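Local coordinates for sulfotransferase (Alicyclobacillus acidocaldarius subsp. acidocaldarius, PDB 3RNL), which probably transfers sulfo groups to an acceptor substrate and binds magnesium, at residues R26-I34 with L206-S217; P51-M62 with R152-Y160. One frame throughout, in Å; residues are numbered along the deposited sequence. Where two conformers were deposited one is given.

Contact 1: R26-I34 with L206-S217; sequences RYLSQHPDI and LGVSTDFVPDTS. With MG (magnesium ion), chain B.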
loop_
_atom_site.group_PDB
_atom_site.type_symbol
_atom_site.label_atom_id
_atom_site.label_comp_id
_atom_site.label_asym_id
_atom_site.label_seq_id
_atom_site.Cartn_x
_atom_site.Cartn_y
_atom_site.Cartn_z
ATOM N N ARG A 26 6.474 0.428 10.980
ATOM C CA ARG A 26 6.953 0.256 12.349
ATOM C C ARG A 26 8.480 0.361 12.439
ATOM O O ARG A 26 9.027 1.051 13.308
ATOM C CB ARG A 26 6.453 -1.083 12.907
ATOM C CG ARG A 26 6.904 -1.391 14.326
ATOM C CD ARG A 26 5.968 -2.416 14.971
ATOM N NE ARG A 26 5.592 -3.469 14.029
ATOM C CZ ARG A 26 6.279 -4.593 13.854
ATOM N NH1 ARG A 26 7.375 -4.813 14.569
ATOM N NH2 ARG A 26 5.867 -5.500 12.969
ATOM N N TYR A 27 9.173 -0.319 11.533
ATOM C CA TYR A 27 10.634 -0.285 11.534
ATOM C C TYR A 27 11.209 1.101 11.219
ATOM O O TYR A 27 12.162 1.538 11.861
ATOM C CB TYR A 27 11.198 -1.306 10.555
ATOM C CG TYR A 27 10.795 -2.724 10.856
ATOM C CD1 TYR A 27 10.455 -3.114 12.150
ATOM C CD2 TYR A 27 10.755 -3.677 9.850
ATOM C CE1 TYR A 27 10.078 -4.425 12.424
ATOM C CE2 TYR A 27 10.380 -4.987 10.115
ATOM C CZ TYR A 27 10.047 -5.351 11.407
ATOM O OH TYR A 27 9.684 -6.652 11.669
ATOM N N LEU A 28 10.663 1.775 10.208
ATOM C CA LEU A 28 11.171 3.100 9.856
ATOM C C LEU A 28 10.940 4.104 10.978
ATOM O O LEU A 28 11.787 4.968 11.234
ATOM C CB LEU A 28 10.528 3.604 8.563
ATOM C CG LEU A 28 11.006 2.862 7.317
ATOM C CD1 LEU A 28 10.171 3.279 6.110
ATOM C CD2 LEU A 28 12.485 3.109 7.049
ATOM N N SER A 29 9.790 3.990 11.638
ATOM C CA SER A 29 9.428 4.905 12.720
ATOM C C SER A 29 10.459 4.882 13.836
ATOM O O SER A 29 10.641 5.873 14.535
ATOM C CB SER A 29 8.058 4.550 13.305
ATOM O OG SER A 29 7.038 4.700 12.341
ATOM N N GLN A 30 11.124 3.747 14.006
ATOM C CA GLN A 30 12.126 3.610 15.068
ATOM C C GLN A 30 13.374 4.461 14.823
ATOM O O GLN A 30 14.125 4.744 15.757
ATOM C CB GLN A 30 12.559 2.159 15.228
ATOM C CG GLN A 30 11.447 1.205 15.624
ATOM C CD GLN A 30 11.926 -0.224 15.606
ATOM O OE1 GLN A 30 13.129 -0.475 15.579
ATOM N NE2 GLN A 30 10.994 -1.171 15.613
ATOM N N HIS A 31 13.612 4.842 13.571
ATOM C CA HIS A 31 14.806 5.626 13.226
ATOM C C HIS A 31 14.713 7.012 13.871
ATOM O O HIS A 31 13.676 7.651 13.816
ATOM C CB HIS A 31 14.918 5.742 11.699
ATOM C CG HIS A 31 16.249 6.238 11.206
ATOM N ND1 HIS A 31 16.719 7.507 11.477
ATOM C CD2 HIS A 31 17.186 5.646 10.429
ATOM C CE1 HIS A 31 17.898 7.671 10.898
ATOM N NE2 HIS A 31 18.203 6.556 10.249
ATOM N N PRO A 32 15.801 7.491 14.488
ATOM C CA PRO A 32 15.697 8.792 15.171
ATOM C C PRO A 32 15.440 9.981 14.227
ATOM O O PRO A 32 14.973 11.020 14.692
ATOM C CB PRO A 32 17.065 8.934 15.874
ATOM C CG PRO A 32 17.989 8.025 15.112
ATOM C CD PRO A 32 17.128 6.867 14.654
ATOM N N ASP A 33 15.770 9.833 12.943
ATOM C CA ASP A 33 15.581 10.882 11.940
ATOM C C ASP A 33 14.292 10.746 11.113
ATOM O O ASP A 33 14.129 11.437 10.118
ATOM C CB ASP A 33 16.804 10.993 11.031
ATOM C CG ASP A 33 17.132 12.429 10.653
ATOM O OD1 ASP A 33 16.497 13.376 11.183
ATOM O OD2 ASP A 33 18.049 12.604 9.826
ATOM N N ILE A 34 13.434 9.793 11.469
ATOM C CA ILE A 34 12.181 9.591 10.732
ATOM C C ILE A 34 10.982 9.698 11.667
ATOM O O ILE A 34 10.974 9.079 12.733
ATOM C CB ILE A 34 12.152 8.190 10.097
ATOM C CG1 ILE A 34 13.332 8.017 9.138
ATOM C CG2 ILE A 34 10.821 7.944 9.363
ATOM C CD1 ILE A 34 13.399 6.617 8.514
ATOM N N LEU A 206 15.558 7.782 1.593
ATOM C CA LEU A 206 15.001 8.932 2.305
ATOM C C LEU A 206 16.070 9.949 2.689
ATOM O O LEU A 206 15.752 11.022 3.185
ATOM C CB LEU A 206 14.235 8.486 3.560
ATOM C CG LEU A 206 12.993 7.632 3.257
ATOM C CD1 LEU A 206 12.329 7.093 4.525
ATOM C CD2 LEU A 206 11.976 8.414 2.393
ATOM N N GLY A 207 17.332 9.591 2.481
ATOM C CA GLY A 207 18.436 10.491 2.782
ATOM C C GLY A 207 18.684 10.659 4.273
ATOM O O GLY A 207 19.087 11.738 4.716
ATOM N N VAL A 208 18.437 9.611 5.058
ATOM C CA VAL A 208 18.815 9.639 6.466
ATOM C C VAL A 208 19.885 8.580 6.716
ATOM O O VAL A 208 20.184 7.773 5.830
ATOM C CB VAL A 208 17.603 9.403 7.399
ATOM C CG1 VAL A 208 16.573 10.535 7.246
ATOM C CG2 VAL A 208 16.953 8.024 7.131
ATOM N N SER A 209 20.418 8.537 7.934
ATOM C CA SER A 209 21.570 7.686 8.213
ATOM C C SER A 209 21.262 6.212 7.997
ATOM O O SER A 209 20.231 5.697 8.450
ATOM C CB SER A 209 22.080 7.896 9.644
ATOM O OG SER A 209 23.126 6.981 9.944
ATOM N N THR A 210 22.166 5.528 7.311
ATOM C CA THR A 210 22.023 4.091 7.139
ATOM C C THR A 210 22.638 3.324 8.303
ATOM O O THR A 210 22.600 2.091 8.314
ATOM C CB THR A 210 22.672 3.595 5.837
ATOM O OG1 THR A 210 24.035 4.031 5.799
ATOM C CG2 THR A 210 21.909 4.126 4.609
ATOM N N ASP A 211 23.179 4.003 9.310
ATOM C CA ASP A 211 23.723 3.169 10.357
ATOM C C ASP A 211 22.595 3.181 11.363
ATOM O O ASP A 211 22.562 3.958 12.318
ATOM C CB ASP A 211 24.943 3.903 10.917
ATOM C CG ASP A 211 25.590 3.188 12.093
ATOM O OD1 ASP A 211 25.541 1.944 12.155
ATOM O OD2 ASP A 211 26.169 3.888 12.953
ATOM N N PHE A 212 21.752 2.170 11.202
ATOM C CA PHE A 212 20.560 2.005 12.002
ATOM C C PHE A 212 20.248 0.533 11.923
ATOM O O PHE A 212 20.320 -0.047 10.839
ATOM C CB PHE A 212 19.437 2.843 11.374
ATOM C CG PHE A 212 18.055 2.515 11.883
ATOM C CD1 PHE A 212 17.737 2.685 13.217
ATOM C CD2 PHE A 212 17.062 2.084 11.006
ATOM C CE1 PHE A 212 16.460 2.392 13.684
ATOM C CE2 PHE A 212 15.786 1.794 11.462
ATOM C CZ PHE A 212 15.486 1.945 12.809
ATOM N N VAL A 213 19.874 -0.078 13.037
ATOM C CA VAL A 213 19.292 -1.412 13.004
ATOM C C VAL A 213 17.914 -1.390 13.631
ATOM O O VAL A 213 17.807 -1.160 14.835
ATOM C CB VAL A 213 20.171 -2.439 13.733
ATOM C CG1 VAL A 213 19.540 -3.818 13.644
ATOM C CG2 VAL A 213 21.563 -2.449 13.133
ATOM N N PRO A 214 16.861 -1.657 12.847
ATOM C CA PRO A 214 15.558 -1.682 13.510
ATOM C C PRO A 214 15.448 -2.891 14.427
ATOM O O PRO A 214 16.129 -3.902 14.221
ATOM C CB PRO A 214 14.579 -1.815 12.341
ATOM C CG PRO A 214 15.362 -2.519 11.286
ATOM C CD PRO A 214 16.761 -1.969 11.411
ATOM N N ASP A 215 14.569 -2.793 15.418
ATOM C CA ASP A 215 14.278 -3.923 16.286
ATOM C C ASP A 215 13.111 -4.663 15.638
ATOM O O ASP A 215 11.998 -4.146 15.547
ATOM C CB ASP A 215 13.893 -3.415 17.669
ATOM C CG ASP A 215 13.333 -4.504 18.564
ATOM O OD1 ASP A 215 13.331 -5.688 18.163
ATOM O OD2 ASP A 215 12.901 -4.161 19.684
ATOM N N THR A 216 13.393 -5.863 15.148
ATOM C CA THR A 216 12.417 -6.637 14.382
ATOM C C THR A 216 11.680 -7.666 15.237
ATOM O O THR A 216 10.891 -8.462 14.718
ATOM C CB THR A 216 13.063 -7.314 13.161
ATOM O OG1 THR A 216 14.107 -8.195 13.594
ATOM C CG2 THR A 216 13.641 -6.259 12.220
ATOM N N SER A 217 11.961 -7.669 16.539
ATOM C CA SER A 217 11.317 -8.631 17.441
ATOM C C SER A 217 9.790 -8.632 17.304
ATOM O O SER A 217 9.131 -7.602 17.460
ATOM C CB SER A 217 11.720 -8.405 18.903
ATOM O OG SER A 217 11.136 -7.225 19.425
HETATM MG MG MG B . 11.651 8.044 14.725
HETATM O O HOH W 1 8.428 -7.518 13.900
HETATM O O HOH W 2 16.337 0.278 16.583
HETATM O O HOH W 3 12.674 7.215 16.898
HETATM O O HOH W 4 12.260 10.248 15.832
HETATM O O HOH W 5 20.119 10.711 9.743
HETATM O O HOH W 6 9.492 8.628 16.031
#

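Contact 2: P51-M62 with R152-Y160; sequences PERFTGPGDEGM and RQHYEPLWY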
loop_
_atom_site.group_PDB
_atom_site.type_symbol
_atom_site.label_atom_id
_atom_site.label_comp_id
_atom_site.label_asym_id
_atom_site.label_seq_id
_atom_site.Cartn_x
_atom_site.Cartn_y
_atom_site.Cartn_z
ATOM N N PRO A 51 -16.124 6.557 -3.374
ATOM C CA PRO A 51 -17.570 6.654 -3.608
ATOM C C PRO A 51 -18.216 7.467 -2.492
ATOM O O PRO A 51 -17.537 7.804 -1.522
ATOM C CB PRO A 51 -18.033 5.199 -3.508
ATOM C CG PRO A 51 -17.047 4.559 -2.574
ATOM C CD PRO A 51 -15.712 5.217 -2.917
ATOM N N GLU A 52 -19.514 7.736 -2.585
ATOM C CA GLU A 52 -20.165 8.535 -1.554
ATOM C C GLU A 52 -20.036 7.877 -0.192
ATOM O O GLU A 52 -19.822 8.547 0.817
ATOM C CB GLU A 52 -21.639 8.776 -1.873
ATOM C CG GLU A 52 -22.312 9.688 -0.859
ATOM C CD GLU A 52 -23.783 9.912 -1.148
ATOM O OE1 GLU A 52 -24.370 9.111 -1.911
ATOM O OE2 GLU A 52 -24.350 10.889 -0.612
ATOM N N ARG A 53 -20.229 6.566 -0.148
ATOM C CA ARG A 53 -19.940 5.818 1.068
ATOM C C ARG A 53 -19.653 4.351 0.757
ATOM O O ARG A 53 -20.152 3.796 -0.234
ATOM C CB ARG A 53 -21.058 5.968 2.114
ATOM C CG ARG A 53 -22.244 5.069 1.912
ATOM C CD ARG A 53 -23.272 5.203 3.051
ATOM N NE ARG A 53 -22.798 4.663 4.326
ATOM C CZ ARG A 53 -23.015 3.415 4.741
ATOM N NH1 ARG A 53 -23.696 2.564 3.974
ATOM N NH2 ARG A 53 -22.549 3.014 5.921
ATOM N N PHE A 54 -18.859 3.719 1.609
ATOM C CA PHE A 54 -18.552 2.298 1.449
ATOM C C PHE A 54 -19.636 1.508 2.155
ATOM O O PHE A 54 -20.021 1.834 3.285
ATOM C CB PHE A 54 -17.185 1.959 2.044
ATOM C CG PHE A 54 -16.050 2.665 1.363
ATOM C CD1 PHE A 54 -15.675 2.302 0.075
ATOM C CD2 PHE A 54 -15.374 3.701 1.999
ATOM C CE1 PHE A 54 -14.616 2.950 -0.576
ATOM C CE2 PHE A 54 -14.314 4.358 1.361
ATOM C CZ PHE A 54 -13.934 3.983 0.076
ATOM N N THR A 55 -20.197 0.548 1.431
ATOM C CA THR A 55 -21.371 -0.204 1.872
ATOM C C THR A 55 -21.198 -1.622 2.427
ATOM O O THR A 55 -22.184 -2.265 2.779
ATOM C CB THR A 55 -22.361 -0.264 0.737
ATOM O OG1 THR A 55 -21.815 -1.097 -0.289
ATOM C CG2 THR A 55 -22.557 1.142 0.185
ATOM N N GLY A 56 -19.977 -2.143 2.443
ATOM C CA GLY A 56 -19.777 -3.530 2.834
ATOM C C GLY A 56 -19.796 -3.744 4.336
ATOM O O GLY A 56 -19.690 -2.796 5.110
ATOM N N PRO A 57 -19.928 -5.004 4.762
ATOM C CA PRO A 57 -19.891 -5.313 6.197
ATOM C C PRO A 57 -18.540 -4.951 6.809
ATOM O O PRO A 57 -17.496 -5.353 6.294
ATOM C CB PRO A 57 -20.144 -6.830 6.256
ATOM C CG PRO A 57 -20.016 -7.335 4.881
ATOM C CD PRO A 57 -20.179 -6.186 3.920
ATOM N N GLY A 58 -18.566 -4.205 7.908
ATOM C CA GLY A 58 -17.346 -3.753 8.557
ATOM C C GLY A 58 -16.574 -2.663 7.826
ATOM O O GLY A 58 -15.429 -2.385 8.186
ATOM N N ASP A 59 -17.182 -2.031 6.816
ATOM C CA ASP A 59 -16.486 -1.006 6.021
ATOM C C ASP A 59 -16.485 0.364 6.715
ATOM O O ASP A 59 -15.920 1.334 6.196
ATOM C CB ASP A 59 -17.159 -0.817 4.655
ATOM C CG ASP A 59 -16.863 -1.939 3.680
ATOM O OD1 ASP A 59 -16.337 -2.993 4.099
ATOM O OD2 ASP A 59 -17.175 -1.758 2.482
ATOM N N GLU A 60 -17.120 0.426 7.882
ATOM C CA GLU A 60 -17.297 1.686 8.608
ATOM C C GLU A 60 -16.006 2.502 8.771
ATOM O O GLU A 60 -16.020 3.733 8.662
ATOM C CB GLU A 60 -17.957 1.429 9.971
ATOM C CG GLU A 60 -19.443 1.043 9.906
ATOM C CD GLU A 60 -19.682 -0.418 9.529
ATOM O OE1 GLU A 60 -20.852 -0.793 9.299
ATOM O OE2 GLU A 60 -18.708 -1.195 9.469
ATOM N N GLY A 61 -14.898 1.817 9.028
ATOM C CA GLY A 61 -13.610 2.467 9.221
ATOM C C GLY A 61 -13.170 3.341 8.061
ATOM O O GLY A 61 -12.634 4.438 8.242
HETATM N N MSE A 62 -13.388 2.873 6.838
HETATM C CA MSE A 62 -12.985 3.677 5.700
HETATM C C MSE A 62 -13.927 4.864 5.509
HETATM O O MSE A 62 -13.557 5.859 4.905
HETATM C CB MSE A 62 -12.871 2.829 4.419
HETATM C CG MSE A 62 -11.635 1.939 4.395
HETATM SE SE MSE A 62 -9.988 2.972 4.073
HETATM C CE MSE A 62 -10.246 3.295 2.197
ATOM N N ARG A 152 -19.434 -2.743 -7.904
ATOM C CA ARG A 152 -20.625 -1.982 -8.278
ATOM C C ARG A 152 -21.366 -1.423 -7.065
ATOM O O ARG A 152 -21.939 -0.332 -7.134
ATOM C CB ARG A 152 -21.595 -2.838 -9.099
ATOM C CG ARG A 152 -21.091 -3.208 -10.483
ATOM C CD ARG A 152 -22.237 -3.691 -11.375
ATOM N NE ARG A 152 -22.877 -4.899 -10.855
ATOM C CZ ARG A 152 -22.508 -6.135 -11.180
ATOM N NH1 ARG A 152 -23.144 -7.176 -10.661
ATOM N NH2 ARG A 152 -21.505 -6.332 -12.023
ATOM N N GLN A 153 -21.363 -2.172 -5.962
ATOM C CA GLN A 153 -22.104 -1.779 -4.761
ATOM C C GLN A 153 -21.305 -0.856 -3.832
ATOM O O GLN A 153 -21.804 -0.432 -2.792
ATOM C CB GLN A 153 -22.591 -3.005 -3.988
ATOM C CG GLN A 153 -23.662 -3.814 -4.730
ATOM C CD GLN A 153 -23.958 -5.147 -4.074
ATOM O OE1 GLN A 153 -23.302 -5.541 -3.113
ATOM N NE2 GLN A 153 -24.952 -5.857 -4.601
ATOM N N HIS A 154 -20.085 -0.533 -4.242
ATOM C CA HIS A 154 -19.195 0.360 -3.489
ATOM C C HIS A 154 -18.740 -0.189 -2.135
ATOM O O HIS A 154 -18.676 0.544 -1.147
ATOM C CB HIS A 154 -19.850 1.733 -3.292
ATOM C CG HIS A 154 -20.267 2.392 -4.571
ATOM N ND1 HIS A 154 -21.360 3.226 -4.654
ATOM C CD2 HIS A 154 -19.726 2.354 -5.812
ATOM C CE1 HIS A 154 -21.487 3.662 -5.897
ATOM N NE2 HIS A 154 -20.505 3.152 -6.617
ATOM N N TYR A 155 -18.378 -1.463 -2.101
ATOM C CA TYR A 155 -17.643 -1.989 -0.958
ATOM C C TYR A 155 -16.273 -1.323 -0.932
ATOM O O TYR A 155 -15.810 -0.797 -1.940
ATOM C CB TYR A 155 -17.428 -3.497 -1.111
ATOM C CG TYR A 155 -18.579 -4.373 -0.673
ATOM C CD1 TYR A 155 -18.337 -5.562 0.012
ATOM C CD2 TYR A 155 -19.899 -4.024 -0.940
ATOM C CE1 TYR A 155 -19.378 -6.391 0.397
ATOM C CE2 TYR A 155 -20.948 -4.843 -0.542
ATOM C CZ TYR A 155 -20.678 -6.019 0.131
ATOM O OH TYR A 155 -21.712 -6.850 0.526
ATOM N N GLU A 156 -15.615 -1.345 0.222
ATOM C CA GLU A 156 -14.251 -0.816 0.272
ATOM C C GLU A 156 -13.258 -1.725 -0.471
ATOM O O GLU A 156 -13.540 -2.903 -0.734
ATOM C CB GLU A 156 -13.818 -0.583 1.717
ATOM C CG GLU A 156 -13.491 -1.841 2.468
ATOM C CD GLU A 156 -12.200 -1.686 3.258
ATOM O OE1 GLU A 156 -12.246 -1.884 4.490
ATOM O OE2 GLU A 156 -11.155 -1.362 2.637
ATOM N N PRO A 157 -12.104 -1.167 -0.862
ATOM C CA PRO A 157 -11.191 -1.897 -1.757
ATOM C C PRO A 157 -10.529 -3.123 -1.137
ATOM O O PRO A 157 -9.958 -3.909 -1.890
ATOM C CB PRO A 157 -10.138 -0.852 -2.177
ATOM C CG PRO A 157 -10.661 0.459 -1.717
ATOM C CD PRO A 157 -11.669 0.222 -0.633
ATOM N N LEU A 158 -10.579 -3.297 0.183
ATOM C CA LEU A 158 -10.047 -4.540 0.758
ATOM C C LEU A 158 -10.722 -5.746 0.110
ATOM O O LEU A 158 -10.121 -6.815 -0.027
ATOM C CB LEU A 158 -10.232 -4.575 2.280
ATOM C CG LEU A 158 -9.572 -5.751 3.024
ATOM C CD1 LEU A 158 -8.078 -5.883 2.681
ATOM C CD2 LEU A 158 -9.762 -5.593 4.529
ATOM N N TRP A 159 -11.973 -5.562 -0.300
ATOM C CA TRP A 159 -12.715 -6.634 -0.945
ATOM C C TRP A 159 -12.319 -6.851 -2.408
ATOM O O TRP A 159 -12.760 -7.840 -3.012
ATOM C CB TRP A 159 -14.222 -6.358 -0.908
ATOM C CG TRP A 159 -14.838 -6.187 0.449
ATOM C CD1 TRP A 159 -14.974 -5.014 1.153
ATOM C CD2 TRP A 159 -15.486 -7.200 1.231
ATOM N NE1 TRP A 159 -15.642 -5.245 2.336
ATOM C CE2 TRP A 159 -15.963 -6.577 2.410
ATOM C CE3 TRP A 159 -15.698 -8.569 1.058
ATOM C CZ2 TRP A 159 -16.641 -7.281 3.408
ATOM C CZ3 TRP A 159 -16.384 -9.275 2.054
ATOM C CH2 TRP A 159 -16.838 -8.629 3.214
ATOM N N TYR A 160 -11.504 -5.978 -3.010
ATOM C CA TYR A 160 -11.368 -6.167 -4.447
ATOM C C TYR A 160 -10.080 -6.947 -4.633
ATOM O O TYR A 160 -9.008 -6.383 -4.890
ATOM C CB TYR A 160 -11.148 -4.798 -5.124
ATOM C CG TYR A 160 -12.198 -3.710 -4.913
ATOM C CD1 TYR A 160 -13.414 -3.963 -4.288
ATOM C CD2 TYR A 160 -11.951 -2.415 -5.358
ATOM C CE1 TYR A 160 -14.353 -2.930 -4.103
ATOM C CE2 TYR A 160 -12.867 -1.396 -5.182
ATOM C CZ TYR A 160 -14.059 -1.651 -4.554
ATOM O OH TYR A 160 -14.948 -0.602 -4.392
HETATM O O HOH W 7 -21.842 4.607 -2.134
HETATM O O HOH W 8 -13.282 -0.424 7.027
#

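Contact 1: R26-I34 with L206-S217
F212 lays one face of its ring over H31, whose CB sits 4.0 Å from the ring centroid, nearly on the ring normal. The two rings themselves meet obliquely, with planes at 53°. The rim of the F212 ring carries the backbone O of Y27 and CB of Q30 near its plane. H31 has CG anti to the backbone N (chi1 -166°), which places the imidazole between V208 and F212, with its NE2 edge turned to S209 O. H31 NE2 gives a hydrogen bond to S209 O at 2.8 Å, on a lone pair of that carbonyl. The other ring nitrogen, ND1, accepts from D33 N almost exactly in the ring plane. V208 CG2 lies over one face of the imidazole. V208 CG1 packs on D33, whose OD1 turns to R84 N.

At the other end, Q30 extends its chain and pairs its amide with the backbone of D215. OE1 of Q30 accepts from D215 N at 2.7 Å, and NE2 of Q30 donates to D215 O at 3.1 Å, straight and in the amide plane. Y27 crosses T216 at about a right angle, with T216 CG2 over one face of the phenol. Water 1 joins Y27 OH, R26 NH1 and T216 O.

The magnesium ion binds three waters and S29 O. H31 opens the type I turn to I34, and the first and last residues of this turn each add a backbone O. Both imidazole nitrogens are engaged, one as donor and one as acceptor. This is consistent with a neutral H31 of fixed ring orientation.

Contact 2: P51-M62 with R152-Y160
T55 and H154 are joined by a backbone hydrogen bond, T55 N to H154 O, at 3.0 Å. T55 OG1 donates to the backbone O of Q153 at 2.6 Å, so T55 grips two successive carbonyls. Both donors lie well above the carbonyl planes. The carboxylate of D59 makes the other polar link. Its OD1 takes the indole N-H of W159 NE1 at 2.9 Å, on the syn lone pair and in the plane of the indole. Its OD2 accepts from E156 N at 2.8 Å, from above the carboxylate plane. G56 N adds a weak bond to OD2 and R135 a salt bridge to OD1, so both oxygens are held.

Two like charges lie close together: D59 OD1 and E156 OE1 are 4.3 Å apart. R135 also bridges to E156 OE1, which probably offsets their repulsion.

Three CH-pi contacts form. G56 CA stands over the centre of the Y155 ring, 3.5 Å from the centroid. E156 CB rests over one face of F54, and P51 CB over a face of H154. P57 makes apolar contacts: its CD touches Y155 CE1, and its CG lies against W159 CZ2 at 3.7 Å. E156 has CG between its backbone N and carbonyl carbon (chi1 75°), which brings E156 CG within 3.5 Å of D59 OD1. M62, a selenomethionine, sets its CG against the E156 carboxylate.

The loop before helix 60-64 is thus joined to the loop after helix 147-152, which ends in the Schellman motif at H154. Beyond the contact, W159 packs on L130 of helix 119-132, while F92 and Y96 meet P157.

How the contacts relate
Contact 2 is nested along the chain within the loop closed by contact 1. In space they lie on opposite sides of the chain's centre, with their centres 34 Å apart and their nearest atoms about 17 Å apart. They do not touch. Contact 1 joins the end of helix 21-29 to the loop after helix 195-206, beside the parallel sheet, and includes the magnesium site of S29, H31 and I34. Contact 2 joins two loops and lies away from the annotated metal sites; a glycerol, probably from the crystallisation liquor, sits about 3 Å from the side chain of E156. I34 starts strand 34-35, so contact 1 reaches one edge of the sheet.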